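Local coordinates for glycosyl hydrolase family 2, TIM barrel domain protein (Parabacteroides merdae ATCC 43184, PDB 6DXU), which probably hydrolyses beta-D-glucuronides as a gut bacterial beta-glucuronidase of glycoside hydrolase family 2, at residues D120-Y124 / T125-G129; M343-D346 / M347-E351; Q793-G797 / R798-R802; V414-H417 / N418-A421. All coordinates share one frame; numbering follows the deposited sequence.

Contact 1 (D120-Y124 / T125-G129); sequences DVYVY and TTHVG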
loop_
_atom_site.group_PDB
_atom_site.type_symbol
_atom_site.label_atom_id
_atom_site.label_comp_id
_atom_site.label_asym_id
_atom_site.label_seq_id
_atom_site.Cartn_x
_atom_site.Cartn_y
_atom_site.Cartn_z
ATOM N N ASP D 120 6.289 -17.818 6.111
ATOM C CA ASP D 120 5.922 -16.797 7.081
ATOM C C ASP D 120 5.837 -17.457 8.451
ATOM O O ASP D 120 5.282 -18.547 8.588
ATOM C CB ASP D 120 4.597 -16.106 6.708
ATOM C CG ASP D 120 4.741 -15.231 5.477
ATOM O OD1 ASP D 120 5.214 -14.083 5.615
ATOM O OD2 ASP D 120 4.446 -15.713 4.368
ATOM N N VAL D 121 6.373 -16.780 9.465
ATOM C CA VAL D 121 6.578 -17.363 10.782
ATOM C C VAL D 121 5.797 -16.556 11.798
ATOM O O VAL D 121 5.907 -15.327 11.822
ATOM C CB VAL D 121 8.076 -17.372 11.137
ATOM C CG1 VAL D 121 8.321 -18.055 12.479
ATOM C CG2 VAL D 121 8.836 -18.041 10.030
ATOM N N TYR D 122 5.065 -17.250 12.683
ATOM C CA TYR D 122 4.241 -16.595 13.693
ATOM C C TYR D 122 4.554 -17.135 15.079
ATOM O O TYR D 122 4.669 -18.351 15.275
ATOM C CB TYR D 122 2.752 -16.804 13.428
ATOM C CG TYR D 122 2.292 -16.219 12.135
ATOM C CD1 TYR D 122 2.452 -16.919 10.955
ATOM C CD2 TYR D 122 1.703 -14.944 12.090
ATOM C CE1 TYR D 122 2.028 -16.379 9.752
ATOM C CE2 TYR D 122 1.270 -14.405 10.890
ATOM C CZ TYR D 122 1.446 -15.136 9.725
ATOM O OH TYR D 122 1.030 -14.630 8.516
ATOM N N VAL D 123 4.679 -16.223 16.033
ATOM C CA VAL D 123 4.723 -16.544 17.456
ATOM C C VAL D 123 3.401 -16.071 18.047
ATOM O O VAL D 123 3.119 -14.866 18.053
ATOM C CB VAL D 123 5.923 -15.872 18.143
ATOM C CG1 VAL D 123 5.806 -16.013 19.659
ATOM C CG2 VAL D 123 7.246 -16.461 17.613
ATOM N N TYR D 124 2.585 -17.016 18.529
ATOM C CA TYR D 124 1.180 -16.746 18.834
ATOM C C TYR D 124 0.556 -16.057 17.618
ATOM O O TYR D 124 0.602 -16.614 16.517
ATOM C CB TYR D 124 1.043 -15.916 20.120
ATOM C CG TYR D 124 -0.362 -15.873 20.690
ATOM C CD1 TYR D 124 -1.124 -17.032 20.840
ATOM C CD2 TYR D 124 -0.945 -14.657 21.022
ATOM C CE1 TYR D 124 -2.433 -16.970 21.350
ATOM C CE2 TYR D 124 -2.239 -14.583 21.517
ATOM C CZ TYR D 124 -2.974 -15.734 21.684
ATOM O OH TYR D 124 -4.263 -15.631 22.182
ATOM N N THR D 125 0.011 -14.847 17.771
ATOM C CA THR D 125 -0.621 -14.156 16.652
ATOM C C THR D 125 0.294 -13.142 15.975
ATOM O O THR D 125 -0.168 -12.390 15.112
ATOM C CB THR D 125 -1.906 -13.456 17.105
ATOM O OG1 THR D 125 -1.599 -12.557 18.174
ATOM C CG2 THR D 125 -2.944 -14.484 17.569
ATOM N N THR D 126 1.563 -13.077 16.361
ATOM C CA THR D 126 2.467 -12.044 15.867
ATOM C C THR D 126 3.311 -12.588 14.720
ATOM O O THR D 126 3.996 -13.605 14.869
ATOM C CB THR D 126 3.347 -11.516 17.001
ATOM O OG1 THR D 126 2.516 -10.844 17.958
ATOM C CG2 THR D 126 4.397 -10.536 16.482
ATOM N N HIS D 127 3.250 -11.917 13.586
ATOM C CA HIS D 127 4.115 -12.240 12.459
ATOM C C HIS D 127 5.538 -11.765 12.763
ATOM O O HIS D 127 5.766 -10.565 12.960
ATOM C CB HIS D 127 3.526 -11.595 11.205
ATOM C CG HIS D 127 4.251 -11.922 9.935
ATOM N ND1 HIS D 127 5.093 -11.030 9.310
ATOM C CD2 HIS D 127 4.290 -13.054 9.196
ATOM C CE1 HIS D 127 5.596 -11.586 8.224
ATOM N NE2 HIS D 127 5.125 -12.815 8.129
ATOM N N VAL D 128 6.493 -12.700 12.828
ATOM C CA VAL D 128 7.860 -12.372 13.240
ATOM C C VAL D 128 8.873 -12.478 12.119
ATOM O O VAL D 128 10.019 -12.038 12.303
ATOM C CB VAL D 128 8.338 -13.227 14.436
ATOM C CG1 VAL D 128 7.504 -12.928 15.665
ATOM C CG2 VAL D 128 8.350 -14.753 14.092
ATOM N N GLY D 129 8.523 -13.049 10.981
ATOM C CA GLY D 129 9.514 -13.153 9.928
ATOM C C GLY D 129 8.905 -13.740 8.679
ATOM O O GLY D 129 7.851 -14.383 8.714
#

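Contact 2 (M343-D346 / M347-E351); sequences MTED and MMRRE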
loop_
_atom_site.group_PDB
_atom_site.type_symbol
_atom_site.label_atom_id
_atom_site.label_comp_id
_atom_site.label_asym_id
_atom_site.label_seq_id
_atom_site.Cartn_x
_atom_site.Cartn_y
_atom_site.Cartn_z
ATOM N N MET D 343 15.254 -34.876 3.211
ATOM C CA MET D 343 16.294 -35.850 3.567
ATOM C C MET D 343 16.885 -35.552 4.939
ATOM O O MET D 343 17.055 -34.389 5.319
ATOM C CB MET D 343 17.404 -35.851 2.522
ATOM C CG MET D 343 16.917 -36.287 1.144
ATOM S SD MET D 343 18.244 -36.381 -0.073
ATOM C CE MET D 343 19.167 -37.804 0.530
ATOM N N THR D 344 17.210 -36.610 5.681
ATOM C CA THR D 344 17.845 -36.464 6.978
ATOM C C THR D 344 19.365 -36.410 6.819
ATOM O O THR D 344 19.920 -36.734 5.770
ATOM C CB THR D 344 17.484 -37.621 7.900
ATOM O OG1 THR D 344 18.032 -38.829 7.359
ATOM C CG2 THR D 344 15.956 -37.730 8.064
ATOM N N GLU D 345 20.042 -36.018 7.895
ATOM C CA GLU D 345 21.504 -35.998 7.855
ATOM C C GLU D 345 22.073 -37.381 7.529
ATOM O O GLU D 345 23.018 -37.501 6.744
ATOM C CB GLU D 345 22.074 -35.496 9.181
ATOM C CG GLU D 345 23.602 -35.590 9.191
ATOM C CD GLU D 345 24.258 -34.942 10.389
ATOM O OE1 GLU D 345 23.542 -34.511 11.305
ATOM O OE2 GLU D 345 25.505 -34.848 10.399
ATOM N N ASP D 346 21.504 -38.435 8.112
ATOM C CA ASP D 346 22.012 -39.778 7.842
ATOM C C ASP D 346 21.852 -40.147 6.372
ATOM O O ASP D 346 22.738 -40.780 5.784
ATOM C CB ASP D 346 21.304 -40.801 8.725
ATOM C CG ASP D 346 21.795 -40.764 10.156
ATOM O OD1 ASP D 346 22.881 -40.202 10.402
ATOM O OD2 ASP D 346 21.091 -41.299 11.035
ATOM N N MET D 347 20.730 -39.766 5.758
ATOM C CA MET D 347 20.560 -40.042 4.334
ATOM C C MET D 347 21.596 -39.292 3.499
ATOM O O MET D 347 22.150 -39.840 2.540
ATOM C CB MET D 347 19.159 -39.649 3.885
ATOM C CG MET D 347 18.039 -40.451 4.505
ATOM S SD MET D 347 16.494 -39.698 3.959
ATOM C CE MET D 347 15.316 -40.667 4.884
ATOM N N MET D 348 21.847 -38.025 3.832
ATOM C CA MET D 348 22.851 -37.256 3.098
ATOM C C MET D 348 24.248 -37.861 3.242
ATOM O O MET D 348 25.000 -37.937 2.261
ATOM C CB MET D 348 22.854 -35.806 3.584
ATOM C CG MET D 348 21.527 -35.071 3.347
ATOM S SD MET D 348 21.707 -33.376 3.945
ATOM C CE MET D 348 20.028 -32.947 4.413
ATOM N N ARG D 349 24.631 -38.264 4.456
ATOM C CA ARG D 349 25.955 -38.875 4.636
ATOM C C ARG D 349 26.093 -40.139 3.789
ATOM O O ARG D 349 27.130 -40.364 3.147
ATOM C CB ARG D 349 26.200 -39.216 6.110
ATOM C CG ARG D 349 26.187 -38.033 7.051
ATOM C CD ARG D 349 26.668 -38.380 8.465
ATOM N NE ARG D 349 28.109 -38.142 8.563
ATOM C CZ ARG D 349 28.638 -36.922 8.681
ATOM N NH1 ARG D 349 27.843 -35.847 8.732
ATOM N NH2 ARG D 349 29.955 -36.770 8.749
ATOM N N ARG D 350 25.058 -40.980 3.776
ATOM C CA ARG D 350 25.125 -42.207 2.984
ATOM C C ARG D 350 25.280 -41.892 1.505
ATOM O O ARG D 350 26.103 -42.511 0.813
ATOM C CB ARG D 350 23.879 -43.063 3.227
ATOM C CG ARG D 350 23.792 -44.301 2.337
ATOM C CD ARG D 350 22.671 -45.215 2.778
ATOM N NE ARG D 350 22.571 -46.412 1.943
ATOM C CZ ARG D 350 21.546 -47.262 1.979
ATOM N NH1 ARG D 350 20.529 -47.040 2.805
ATOM N NH2 ARG D 350 21.534 -48.328 1.183
ATOM N N GLU D 351 24.512 -40.915 1.003
ATOM C CA GLU D 351 24.581 -40.561 -0.412
ATOM C C GLU D 351 25.959 -40.032 -0.785
ATOM O O GLU D 351 26.519 -40.394 -1.830
ATOM C CB GLU D 351 23.510 -39.516 -0.770
ATOM C CG GLU D 351 23.439 -39.301 -2.275
ATOM C CD GLU D 351 22.339 -38.353 -2.701
ATOM O OE1 GLU D 351 21.264 -38.355 -2.062
ATOM O OE2 GLU D 351 22.555 -37.612 -3.678
#

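Contact 3 (Q793-G797 / R798-R802); sequences QAYNG and RALIR. With BCN (bicine), chain L.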
loop_
_atom_site.group_PDB
_atom_site.type_symbol
_atom_site.label_atom_id
_atom_site.label_comp_id
_atom_site.label_asym_id
_atom_site.label_seq_id
_atom_site.Cartn_x
_atom_site.Cartn_y
_atom_site.Cartn_z
ATOM N N GLN D 793 6.278 -49.321 -15.912
ATOM C CA GLN D 793 6.540 -50.137 -17.092
ATOM C C GLN D 793 7.302 -51.384 -16.677
ATOM O O GLN D 793 8.135 -51.344 -15.769
ATOM C CB GLN D 793 7.351 -49.358 -18.135
ATOM C CG GLN D 793 6.563 -48.352 -18.955
ATOM C CD GLN D 793 7.433 -47.682 -20.008
ATOM O OE1 GLN D 793 8.481 -48.209 -20.367
ATOM N NE2 GLN D 793 7.019 -46.501 -20.485
ATOM N N ALA D 794 6.990 -52.508 -17.321
ATOM C CA ALA D 794 7.692 -53.743 -17.011
ATOM C C ALA D 794 9.172 -53.621 -17.365
ATOM O O ALA D 794 9.557 -52.878 -18.271
ATOM C CB ALA D 794 7.070 -54.918 -17.776
ATOM N N TYR D 795 10.001 -54.345 -16.632
ATOM C CA TYR D 795 11.409 -54.510 -16.981
ATOM C C TYR D 795 11.611 -55.969 -17.374
ATOM O O TYR D 795 11.541 -56.861 -16.524
ATOM C CB TYR D 795 12.339 -54.082 -15.848
ATOM C CG TYR D 795 11.803 -54.265 -14.445
ATOM C CD1 TYR D 795 10.950 -53.313 -13.852
ATOM C CD2 TYR D 795 12.173 -55.360 -13.702
ATOM C CE1 TYR D 795 10.480 -53.497 -12.542
ATOM C CE2 TYR D 795 11.719 -55.545 -12.429
ATOM C CZ TYR D 795 10.874 -54.620 -11.851
ATOM O OH TYR D 795 10.422 -54.812 -10.567
ATOM N N ASN D 796 11.823 -56.199 -18.671
ATOM C CA ASN D 796 11.945 -57.543 -19.239
ATOM C C ASN D 796 10.751 -58.419 -18.856
ATOM O O ASN D 796 10.885 -59.585 -18.463
ATOM C CB ASN D 796 13.273 -58.174 -18.835
ATOM C CG ASN D 796 14.455 -57.355 -19.329
ATOM O OD1 ASN D 796 15.226 -56.819 -18.542
ATOM N ND2 ASN D 796 14.581 -57.238 -20.646
ATOM N N GLY D 797 9.569 -57.836 -19.004
ATOM C CA GLY D 797 8.324 -58.529 -18.757
ATOM C C GLY D 797 7.968 -58.736 -17.305
ATOM O O GLY D 797 6.974 -59.419 -17.025
ATOM N N ARG D 798 8.732 -58.181 -16.367
ATOM C CA ARG D 798 8.446 -58.400 -14.957
ATOM C C ARG D 798 8.268 -57.071 -14.225
ATOM O O ARG D 798 8.703 -56.012 -14.686
ATOM C CB ARG D 798 9.518 -59.270 -14.310
ATOM C CG ARG D 798 10.546 -58.565 -13.530
ATOM C CD ARG D 798 11.539 -59.609 -13.012
ATOM N NE ARG D 798 12.781 -58.979 -12.573
ATOM C CZ ARG D 798 13.691 -58.500 -13.414
ATOM N NH1 ARG D 798 13.486 -58.581 -14.736
ATOM N NH2 ARG D 798 14.794 -57.933 -12.937
ATOM N N ALA D 799 7.562 -57.133 -13.098
ATOM C CA ALA D 799 7.442 -55.986 -12.210
ATOM C C ALA D 799 7.333 -56.503 -10.787
ATOM O O ALA D 799 6.655 -57.503 -10.534
ATOM C CB ALA D 799 6.226 -55.115 -12.559
ATOM N N LEU D 800 8.013 -55.824 -9.869
ATOM C CA LEU D 800 8.015 -56.178 -8.461
ATOM C C LEU D 800 7.467 -55.017 -7.642
ATOM O O LEU D 800 7.667 -53.849 -7.993
ATOM C CB LEU D 800 9.435 -56.500 -7.973
ATOM C CG LEU D 800 10.267 -57.543 -8.723
ATOM C CD1 LEU D 800 11.754 -57.398 -8.392
ATOM C CD2 LEU D 800 9.797 -58.905 -8.336
ATOM N N ILE D 801 6.807 -55.339 -6.528
ATOM C CA ILE D 801 6.440 -54.325 -5.541
ATOM C C ILE D 801 6.382 -55.004 -4.178
ATOM O O ILE D 801 6.129 -56.209 -4.078
ATOM C CB ILE D 801 5.106 -53.614 -5.901
ATOM C CG1 ILE D 801 4.979 -52.272 -5.159
ATOM C CG2 ILE D 801 3.898 -54.509 -5.618
ATOM C CD1 ILE D 801 3.850 -51.399 -5.699
ATOM N N ARG D 802 6.689 -54.246 -3.130
ATOM C CA ARG D 802 6.577 -54.748 -1.770
ATOM C C ARG D 802 5.261 -54.301 -1.139
ATOM O O ARG D 802 4.749 -53.219 -1.436
ATOM C CB ARG D 802 7.757 -54.285 -0.917
ATOM C CG ARG D 802 9.104 -54.826 -1.418
ATOM C CD ARG D 802 10.239 -54.539 -0.448
ATOM N NE ARG D 802 10.473 -53.104 -0.303
HETATM N N1 BCN L . 9.853 -44.696 -23.238
HETATM C C1 BCN L . 9.136 -44.862 -24.489
HETATM C C2 BCN L . 8.002 -45.864 -24.283
HETATM O O21 BCN L . 7.977 -46.562 -23.237
HETATM O O22 BCN L . 7.102 -45.992 -25.157
HETATM C C3 BCN L . 11.167 -45.312 -23.383
HETATM C C4 BCN L . 11.086 -46.836 -23.258
HETATM O O4 BCN L . 10.438 -47.185 -22.064
HETATM C C5 BCN L . 10.049 -43.266 -23.001
HETATM C C6 BCN L . 8.981 -42.728 -22.049
HETATM O O6 BCN L . 8.442 -43.800 -21.322
HETATM O O HOH W 1 15.647 -57.956 -16.184
HETATM O O HOH W 2 12.777 -60.891 -16.702
#

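Contact 4 (V414-H417 / N418-A421); sequences VQHH and NHPA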
loop_
_atom_site.group_PDB
_atom_site.type_symbol
_atom_site.label_atom_id
_atom_site.label_comp_id
_atom_site.label_asym_id
_atom_site.label_seq_id
_atom_site.Cartn_x
_atom_site.Cartn_y
_atom_site.Cartn_z
ATOM N N VAL D 414 27.840 -15.598 0.747
ATOM C CA VAL D 414 28.103 -15.266 2.146
ATOM C C VAL D 414 28.029 -16.512 3.021
ATOM O O VAL D 414 28.882 -16.732 3.890
ATOM C CB VAL D 414 27.123 -14.176 2.622
ATOM C CG1 VAL D 414 27.132 -14.064 4.140
ATOM C CG2 VAL D 414 27.477 -12.830 1.993
ATOM N N GLN D 415 27.019 -17.357 2.800
ATOM C CA GLN D 415 26.841 -18.504 3.685
ATOM C C GLN D 415 27.859 -19.615 3.436
ATOM O O GLN D 415 28.260 -20.276 4.393
ATOM C CB GLN D 415 25.422 -19.061 3.562
ATOM C CG GLN D 415 24.403 -18.111 4.193
ATOM C CD GLN D 415 22.981 -18.444 3.843
ATOM O OE1 GLN D 415 22.674 -19.566 3.457
ATOM N NE2 GLN D 415 22.088 -17.459 4.001
ATOM N N HIS D 416 28.296 -19.836 2.191
ATOM C CA HIS D 416 29.183 -20.961 1.872
ATOM C C HIS D 416 30.606 -20.529 1.536
ATOM O O HIS D 416 31.405 -21.358 1.083
ATOM C CB HIS D 416 28.598 -21.782 0.720
ATOM C CG HIS D 416 27.378 -22.552 1.111
ATOM N ND1 HIS D 416 26.594 -23.233 0.201
ATOM C CD2 HIS D 416 26.823 -22.770 2.328
ATOM C CE1 HIS D 416 25.586 -23.802 0.838
ATOM N NE2 HIS D 416 25.707 -23.551 2.129
ATOM N N HIS D 417 30.940 -19.262 1.789
ATOM C CA HIS D 417 32.250 -18.708 1.435
ATOM C C HIS D 417 33.411 -19.521 1.992
ATOM O O HIS D 417 34.465 -19.626 1.353
ATOM C CB HIS D 417 32.337 -17.278 1.965
ATOM C CG HIS D 417 33.712 -16.700 1.935
ATOM N ND1 HIS D 417 34.591 -16.825 2.989
ATOM C CD2 HIS D 417 34.341 -15.940 1.006
ATOM C CE1 HIS D 417 35.721 -16.206 2.691
ATOM N NE2 HIS D 417 35.593 -15.654 1.496
ATOM N N ASN D 418 33.266 -20.060 3.199
ATOM C CA ASN D 418 34.426 -20.650 3.861
ATOM C C ASN D 418 34.739 -22.065 3.390
ATOM O O ASN D 418 35.805 -22.589 3.747
ATOM C CB ASN D 418 34.240 -20.673 5.389
ATOM C CG ASN D 418 34.024 -19.281 5.989
ATOM O OD1 ASN D 418 34.494 -18.278 5.457
ATOM N ND2 ASN D 418 33.301 -19.227 7.108
ATOM N N HIS D 419 33.853 -22.708 2.626
ATOM C CA HIS D 419 34.086 -24.107 2.262
ATOM C C HIS D 419 35.206 -24.246 1.239
ATOM O O HIS D 419 35.050 -23.785 0.103
ATOM C CB HIS D 419 32.808 -24.735 1.706
ATOM C CG HIS D 419 31.722 -24.845 2.724
ATOM N ND1 HIS D 419 31.755 -25.772 3.743
ATOM C CD2 HIS D 419 30.595 -24.116 2.910
ATOM C CE1 HIS D 419 30.686 -25.617 4.506
ATOM N NE2 HIS D 419 29.961 -24.627 4.017
ATOM N N PRO D 420 36.313 -24.920 1.553
ATOM C CA PRO D 420 37.362 -25.086 0.533
ATOM C C PRO D 420 36.894 -25.874 -0.683
ATOM O O PRO D 420 37.456 -25.705 -1.773
ATOM C CB PRO D 420 38.496 -25.805 1.290
ATOM C CG PRO D 420 37.817 -26.479 2.434
ATOM C CD PRO D 420 36.682 -25.552 2.832
ATOM N N ALA D 421 35.863 -26.708 -0.545
ATOM C CA ALA D 421 35.367 -27.457 -1.701
ATOM C C ALA D 421 34.890 -26.548 -2.827
ATOM O O ALA D 421 35.002 -26.910 -4.003
ATOM C CB ALA D 421 34.232 -28.395 -1.269
HETATM O O HOH W 3 30.969 -21.044 4.749
#

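Contact 1 (D120-Y124 / T125-G129)
His127 NE2 donates to Asp120 OD1 at 2.8 Å, the shortest hydrogen bond between the two segments. The donor reaches the carboxylate on its anti side, with the oxygen 18° out of the imidazole plane. CG of His127 lies anti to the backbone N (chi1 -176°), which carries the ring along the sheet to Asp120 and over Tyr122. There the imidazole edge leans on the phenol face in an offset edge-to-face pair, planes 61° apart, and CD2 of His127 comes 3.6 Å from CZ of Tyr122. On the face that carries Val121 and Val123, Val128 reaches in from the bulge, CG2 3.7 Å from Val121 CG1, while its CG1 meets Val123 CG2; Ala145 of helix 143-150 adds to this apolar cluster. At the bend, Thr125 CG2 sits over the Tyr124 ring as a CH-pi contact. Val123 and Thr126 exchange two backbone bonds of 2.9 Å each around a type II' turn. Further along, Val121 N donates to Gly129 O and Val121 O accepts from Val128 N, so two residues face one. This is a classic beta bulge in a type II' beta hairpin, at the margin of the six-stranded sheet of the family 2 sugar-binding domain.

Contact 2 (M343-D346 / M347-E351)
The carboxylate of Glu345 and the guanidinium of Arg349 are turned 59° against each other, so they meet at a slant. OE2 of Glu345 approaches NH1 of Arg349 obliquely to the guanidinium plane and closes a salt bridge of 3.0 Å. The two side chains run side by side in the same direction, one helical turn apart, and the bend of Arg349 at chi3 (92°) brings its end round to the glutamate. OE1 of Glu345 has its own salt bridge to Arg32, which leaves the carboxylate held between two arginines.

Before the first turn stands Thr344, the N-cap. Its OG1 lies between the backbone N and the carbonyl carbon (chi1 65°) and accepts from Met347 N at 3.3 Å; in return Thr344 N makes a weak bond of 3.6 Å to Met347 SD. The pair forms a capping box, with sulfur as the reciprocal acceptor. Thr344 O receives Met348 N at 3.0 Å and opens the helical bonding. Met343 folds back under this start: its CE touches Met347 CB at 3.8 Å and lies 3.4 Å from Glu351 OE1, whose carboxylate is paired with Arg332 and Lys594. Met348 CE reaches Met343 O, and its side chain also packs on Ile373 and Ile374 of helix 372-381.

Helix 345-357 leads from barrel strand 323-331 to strand 362-364 with its first turn closed by Thr344. Acidic Glu345 and Asp346 near that N-terminus would probably interact favourably with the helix dipole, and the arginine partners should help keep Glu345 ionised.

Contact 3 (Q793-G797 / R798-R802)
From CB of Tyr795 the ring runs out along the start of strand 798-804, crossing the Arg798 side chain at about a right angle. Arg798 O lies over the centre of one ring face, 3.4 Å above the plane. CD2, on the rim, stands over the centre of the Arg798 guanidinium, 3.5 Å from CZ; with the planes 85° apart, the phenol points its edge at the guanidinium face. Next to it, CE2 meets Arg798 CG at 3.4 Å. At the tip, OH accepts from Leu800 N at 2.7 Å through a bent bond of 132°, and the CB of Leu800 lies close beside it.

The backbone forms a type I' turn from Tyr795 to Arg798, with Asn796 and Gly797 at its corners, both at positive phi; it leads into strand 798-804 of the C-terminal domain. Tyr795 N donates to Arg798 O and Arg798 N to Tyr795 O, closing the turn.

Two waters bridge the turn to the guanidinium: one gives to Asn796 OD1 and accepts from Arg798 NH1, both at 2.7 Å, and the second links Asn796 O more weakly to NH1. NH2 also makes a weak bond to Thr644 O. Asn796 ND2 is held by His524 O and Leu763 O. Just ahead of the turn, Gln793 NE2 makes weak bonds to O21 and O6 of bicine, while its OE1 accepts from Arg523.

Contact 4 (V414-H417 / N418-A421)
A type I turn from His416 to His419 follows helix 399-416, and in it His419 N donates to His416 O at 3.2 Å. The side chains of the same two residues meet beside this bond. His419 turns its imidazole edge toward the face of His416 in an offset edge-to-face pair, centroids 5.4 Å apart and planes at 79°. CD2 of His419 does the touching, 3.8 Å from His416 CB, and it also lies 3.4 Å from His416 O. Carboxylates hold both rings: His416 ND1 bonds to Glu387, and His419 is gripped at both nitrogens, by Asp379 and Glu372, which fixes its rotation.

In the middle of the turn, His417 ND1 donates almost straight to Asn418 OD1 at 2.9 Å, with the oxygen in the imidazole plane although the amide is turned 81° from it. CG of His417 stands anti to the backbone N (chi1 168°), which swings the ring over to the asparagine. OD1 of Asn418 also takes Leu209 N, and its ND2 donates to Glu303 and to Ile207 O, so the amide ties the turn to strands 203-213 and 297-305. A water accepts from Asn418 N and donates to Gln415 O at 2.8 Å, joining the last helical turn to the loop.

Such a polar, histidine-rich turn here forms the connection from a barrel helix to the following strand, 422-429, of the TIM barrel.

Contacts 2 and 4 belong to the TIM barrel, one at the start of a helix and the other in the turn that follows one, with nearest atoms about 11 Å apart; both touch helix 372-381. Contact 1 is a beta hairpin, and contact 3 a type I' turn between strands of two different sheets, both in beta domains, centres 49 Å apart. Contacts 3 and 4 are buried, contacts 1 and 2 partly so. Burial alone does not set the chemistry: methionines and an ion pair in contact 2, hydrogen-bonded histidines in contact 4, a valine cluster behind a His-Asp bond in contact 1, and a water-bridged arginine in contact 3, which alone includes a bicine-binding residue.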